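Local coordinates for protein endo-beta-mannanase (Opitutaceae bacterium TAV5, PDB 7BOB) that probably removes mannose units from the ends of beta-1,4-linked mannan chains, as an exo-acting family 5 glycoside hydrolase that assembles as a homotrimer, at residues E39-I42 / F43-D47; A131-A134 / R135-T139. One frame throughout, in Å; residues are numbered along the deposited sequence.

Contact 1: E39-I42 / F43-D47; sequences EDEI and FSDLD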
loop_
_atom_site.group_PDB
_atom_site.type_symbol
_atom_site.label_atom_id
_atom_site.label_comp_id
_atom_site.label_asym_id
_atom_site.label_seq_id
_atom_site.Cartn_x
_atom_site.Cartn_y
_atom_site.Cartn_z
ATOM N N GLU A 39 31.824 29.416 21.559
ATOM C CA GLU A 39 32.672 29.980 20.515
ATOM C C GLU A 39 34.110 29.487 20.612
ATOM O O GLU A 39 34.729 29.192 19.583
ATOM C CB GLU A 39 32.622 31.496 20.540
ATOM C CG GLU A 39 33.265 32.103 19.299
ATOM C CD GLU A 39 33.175 33.621 19.267
ATOM O OE1 GLU A 39 32.136 34.150 18.814
ATOM O OE2 GLU A 39 34.149 34.282 19.684
ATOM N N ASP A 40 34.667 29.370 21.822
ATOM C CA ASP A 40 36.026 28.830 21.915
ATOM C C ASP A 40 36.075 27.414 21.362
ATOM O O ASP A 40 37.007 27.056 20.629
ATOM C CB ASP A 40 36.525 28.846 23.357
ATOM C CG ASP A 40 36.879 30.246 23.841
ATOM O OD1 ASP A 40 36.891 31.196 23.012
ATOM O OD2 ASP A 40 37.142 30.391 25.059
ATOM N N GLU A 41 35.066 26.598 21.693
ATOM C CA GLU A 41 34.996 25.240 21.167
ATOM C C GLU A 41 34.960 25.250 19.641
ATOM O O GLU A 41 35.729 24.538 18.991
ATOM C CB GLU A 41 33.776 24.523 21.752
ATOM C CG GLU A 41 33.542 23.102 21.196
ATOM C CD GLU A 41 32.368 22.383 21.866
ATOM O OE1 GLU A 41 31.659 23.021 22.686
ATOM O OE2 GLU A 41 32.162 21.174 21.568
ATOM N N ILE A 42 34.089 26.079 19.051
ATOM C CA ILE A 42 33.986 26.153 17.589
ATOM C C ILE A 42 35.334 26.525 16.963
ATOM O O ILE A 42 35.830 25.848 16.049
ATOM C CB ILE A 42 32.889 27.156 17.192
ATOM C CG1 ILE A 42 31.510 26.664 17.652
ATOM C CG2 ILE A 42 32.913 27.424 15.703
ATOM C CD1 ILE A 42 30.413 27.754 17.669
ATOM N N PHE A 43 35.954 27.607 17.455
ATOM C CA PHE A 43 37.190 28.087 16.844
ATOM C C PHE A 43 38.317 27.079 17.046
ATOM O O PHE A 43 39.167 26.889 16.164
ATOM C CB PHE A 43 37.558 29.465 17.420
ATOM C CG PHE A 43 36.624 30.593 16.995
ATOM C CD1 PHE A 43 35.457 30.332 16.260
ATOM C CD2 PHE A 43 36.921 31.921 17.325
ATOM C CE1 PHE A 43 34.590 31.369 15.876
ATOM C CE2 PHE A 43 36.057 32.977 16.956
ATOM C CZ PHE A 43 34.889 32.700 16.224
ATOM N N SER A 44 38.329 26.401 18.194
ATOM C CA SER A 44 39.297 25.334 18.380
ATOM C C SER A 44 39.054 24.200 17.386
ATOM O O SER A 44 40.014 23.578 16.905
ATOM C CB SER A 44 39.246 24.827 19.820
ATOM O OG SER A 44 39.939 23.600 19.938
ATOM N N ASP A 45 37.784 23.948 17.028
ATOM C CA ASP A 45 37.499 22.921 16.018
ATOM C C ASP A 45 37.923 23.385 14.626
ATOM O O ASP A 45 38.406 22.583 13.817
ATOM C CB ASP A 45 36.003 22.555 16.024
ATOM C CG ASP A 45 35.618 21.655 17.188
ATOM O OD1 ASP A 45 36.490 20.948 17.746
ATOM O OD2 ASP A 45 34.426 21.665 17.558
ATOM N N LEU A 46 37.715 24.665 14.311
ATOM C CA LEU A 46 38.171 25.159 13.019
ATOM C C LEU A 46 39.690 25.068 12.916
ATOM O O LEU A 46 40.220 24.670 11.872
ATOM C CB LEU A 46 37.690 26.587 12.796
ATOM C CG LEU A 46 36.185 26.827 12.752
ATOM C CD1 LEU A 46 35.968 28.320 12.618
ATOM C CD2 LEU A 46 35.585 26.135 11.571
ATOM N N ASP A 47 40.403 25.386 14.006
ATOM C CA ASP A 47 41.855 25.189 14.036
ATOM C C ASP A 47 42.208 23.737 13.750
ATOM O O ASP A 47 43.106 23.443 12.955
ATOM C CB ASP A 47 42.432 25.591 15.394
ATOM C CG ASP A 47 42.559 27.095 15.567
ATOM O OD1 ASP A 47 42.536 27.833 14.559
ATOM O OD2 ASP A 47 42.671 27.534 16.731
HETATM O O HOH W 1 33.276 20.124 19.294
#
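E39 and F43, one helical turn apart, meet because their first torsions swing them into the same strip of the helix surface: CG of E39 lies opposite the backbone N (chi1 -169°) and leans toward the following turn, while the F43 ring, with CG beside its own N (chi1 -70°), reaches back toward the preceding one. The aliphatic part of the glutamate therefore lies over one face of the ring, with E39 CG 3.7 Å from the F43 ring centroid in a CH-pi contact displaced toward the rim. Beyond CG the carboxylate continues over the CZ and CE2 atoms, stacked with its plane only 10° from that of the ring; E39 OE2 comes to 3.6 Å from F43 CE2. The carboxylate is also gripped from outside, by a salt bridge to R83 and a hydrogen bond from W37, which probably helps to hold it flat over the phenyl group.

On another side of the helix E41 and D45 run side by side, their carboxylate planes steeply turned against each other. A water donates to both, at 2.7 Å from E41 OE2 and 2.6 Å from D45 OD2, and so bridges two like charges whose oxygens stay 4.6 Å apart. S28 hydrogen-bonds to E41 and Y24 to D45, while K320 forms a salt bridge with D45; the lysine probably eases the repulsion. I42 CG2 lies 3.9 Å from F43 CD1, and I42 and L46 turn with F43 toward helix 75-89. Beneath these side chains run i to i+4 backbone bonds, the one from F43 N to E39 O at 2.9 Å being nearly straight. The whole is a regular amphipathic alpha-helix with i, i+4 side-chain pairing, one of the outer helices packed around the parallel beta-barrel of a (beta/alpha)8 fold.

Contact 2: A131-A134 / R135-T139; sequences AAYA and RTITT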
loop_
_atom_site.group_PDB
_atom_site.type_symbol
_atom_site.label_atom_id
_atom_site.label_comp_id
_atom_site.label_asym_id
_atom_site.label_seq_id
_atom_site.Cartn_x
_atom_site.Cartn_y
_atom_site.Cartn_z
ATOM N N ALA A 131 11.706 32.649 0.113
ATOM C CA ALA A 131 12.484 33.530 -0.753
ATOM C C ALA A 131 13.108 34.670 0.044
ATOM O O ALA A 131 14.305 34.954 -0.085
ATOM C CB ALA A 131 11.598 34.081 -1.873
ATOM N N ALA A 132 12.315 35.329 0.888
ATOM C CA ALA A 132 12.855 36.437 1.671
ATOM C C ALA A 132 13.979 35.959 2.576
ATOM O O ALA A 132 14.999 36.639 2.723
ATOM C CB ALA A 132 11.749 37.090 2.490
ATOM N N TYR A 133 13.822 34.769 3.162
ATOM C CA TYR A 133 14.858 34.224 4.037
ATOM C C TYR A 133 16.132 33.917 3.260
ATOM O O TYR A 133 17.238 34.173 3.744
ATOM C CB TYR A 133 14.335 32.969 4.734
ATOM C CG TYR A 133 15.391 32.102 5.384
ATOM C CD1 TYR A 133 16.090 32.540 6.506
ATOM C CD2 TYR A 133 15.667 30.825 4.888
ATOM C CE1 TYR A 133 17.048 31.730 7.121
ATOM C CE2 TYR A 133 16.624 30.007 5.482
ATOM C CZ TYR A 133 17.306 30.460 6.600
ATOM O OH TYR A 133 18.245 29.644 7.194
ATOM N N ALA A 134 15.997 33.375 2.051
ATOM C CA ALA A 134 17.183 33.110 1.246
ATOM C C ALA A 134 17.901 34.406 0.891
ATOM O O ALA A 134 19.135 34.489 0.967
ATOM C CB ALA A 134 16.806 32.345 -0.022
ATOM N N ARG A 135 17.140 35.428 0.493
ATOM C CA ARG A 135 17.751 36.713 0.175
ATOM C C ARG A 135 18.418 37.325 1.403
ATOM O O ARG A 135 19.533 37.858 1.304
ATOM C CB ARG A 135 16.702 37.660 -0.410
ATOM C CG ARG A 135 17.290 39.022 -0.759
ATOM C CD ARG A 135 16.374 39.838 -1.657
ATOM N NE ARG A 135 15.072 40.028 -1.021
ATOM C CZ ARG A 135 13.943 39.435 -1.412
ATOM N NH1 ARG A 135 13.942 38.609 -2.458
ATOM N NH2 ARG A 135 12.805 39.674 -0.758
ATOM N N THR A 136 17.792 37.195 2.574
ATOM C CA THR A 136 18.359 37.778 3.786
ATOM C C THR A 136 19.697 37.148 4.140
ATOM O O THR A 136 20.661 37.854 4.453
ATOM C CB THR A 136 17.404 37.618 4.952
ATOM O OG1 THR A 136 16.170 38.280 4.652
ATOM C CG2 THR A 136 18.033 38.204 6.199
ATOM N N ILE A 137 19.764 35.819 4.155
ATOM C CA ILE A 137 21.021 35.167 4.508
ATOM C C ILE A 137 22.090 35.506 3.482
ATOM O O ILE A 137 23.211 35.886 3.840
ATOM C CB ILE A 137 20.844 33.647 4.654
ATOM C CG1 ILE A 137 19.745 33.330 5.674
ATOM C CG2 ILE A 137 22.162 33.018 5.071
ATOM C CD1 ILE A 137 20.015 33.901 7.072
ATOM N N THR A 138 21.748 35.410 2.191
ATOM C CA THR A 138 22.710 35.754 1.146
ATOM C C THR A 138 23.250 37.167 1.339
ATOM O O THR A 138 24.440 37.410 1.147
ATOM C CB THR A 138 22.073 35.605 -0.237
ATOM O OG1 THR A 138 21.462 34.311 -0.355
ATOM C CG2 THR A 138 23.119 35.731 -1.326
ATOM N N THR A 139 22.388 38.105 1.735
ATOM C CA THR A 139 22.850 39.447 2.060
ATOM C C THR A 139 23.980 39.401 3.083
ATOM O O THR A 139 25.010 40.058 2.907
ATOM C CB THR A 139 21.686 40.296 2.570
ATOM O OG1 THR A 139 20.925 40.775 1.456
ATOM C CG2 THR A 139 22.196 41.491 3.357
#
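Y133 and I137 cross at a slant on the inner side of the helix, the isoleucine reaching the CD1-CE1 side of the tyrosine ring obliquely, with I137 CG1 3.5 Å from Y133 CE1 and I137 CD1 following at 3.7 Å from the same carbon. Both side chains also touch V61 of strand 56-62, and the tyrosine is fixed further by stacking on W63 and by a hydrogen bond from its hydroxyl to the carbonyl of L99.

R135 takes a different course. Bent at chi3 (58°), its chain folds back along the helix until the guanidinium lies with one face over A132, NH2 being 4.0 Å from A132 CA, while NH1 forms a salt bridge with E184.

Two threonines turn their hydroxyls back onto the preceding turn. T136 OG1 donates to A132 O at 2.8 Å and T138 OG1 to A134 O at 2.7 Å; each carbonyl also receives the backbone N-H of the same threonine, from the opposite face of its plane. These paired grips satisfy the hydroxyls within the helix, T138 being buried. Such back-bonding threonines are characteristic of alpha-helices, here an outer helix of the (beta/alpha)8 barrel.

In the fold
Both contacts are single-helix arrangements in the N-terminal (beta/alpha)8 barrel of the family 5 glycoside hydrolase fold, which probably carries the active site, distinct from the later domain built on the mixed sheet. Contact 1 lies on helix 39-51, between strands 20-23 and 56-62; contact 2 follows on helix 124-141, between strands 94-101 and 151-154. Helix 75-89, which packs against contact 1, comes between them along the chain. Their centres are 26 Å apart and their nearest atoms about 16 Å, so they do not touch. Both thus belong to the helical shell around the eight-stranded parallel sheet, contact 2 reaching strand 56-62 directly, and lie away from the subunit interfaces, since no other chain of the trimer touches them.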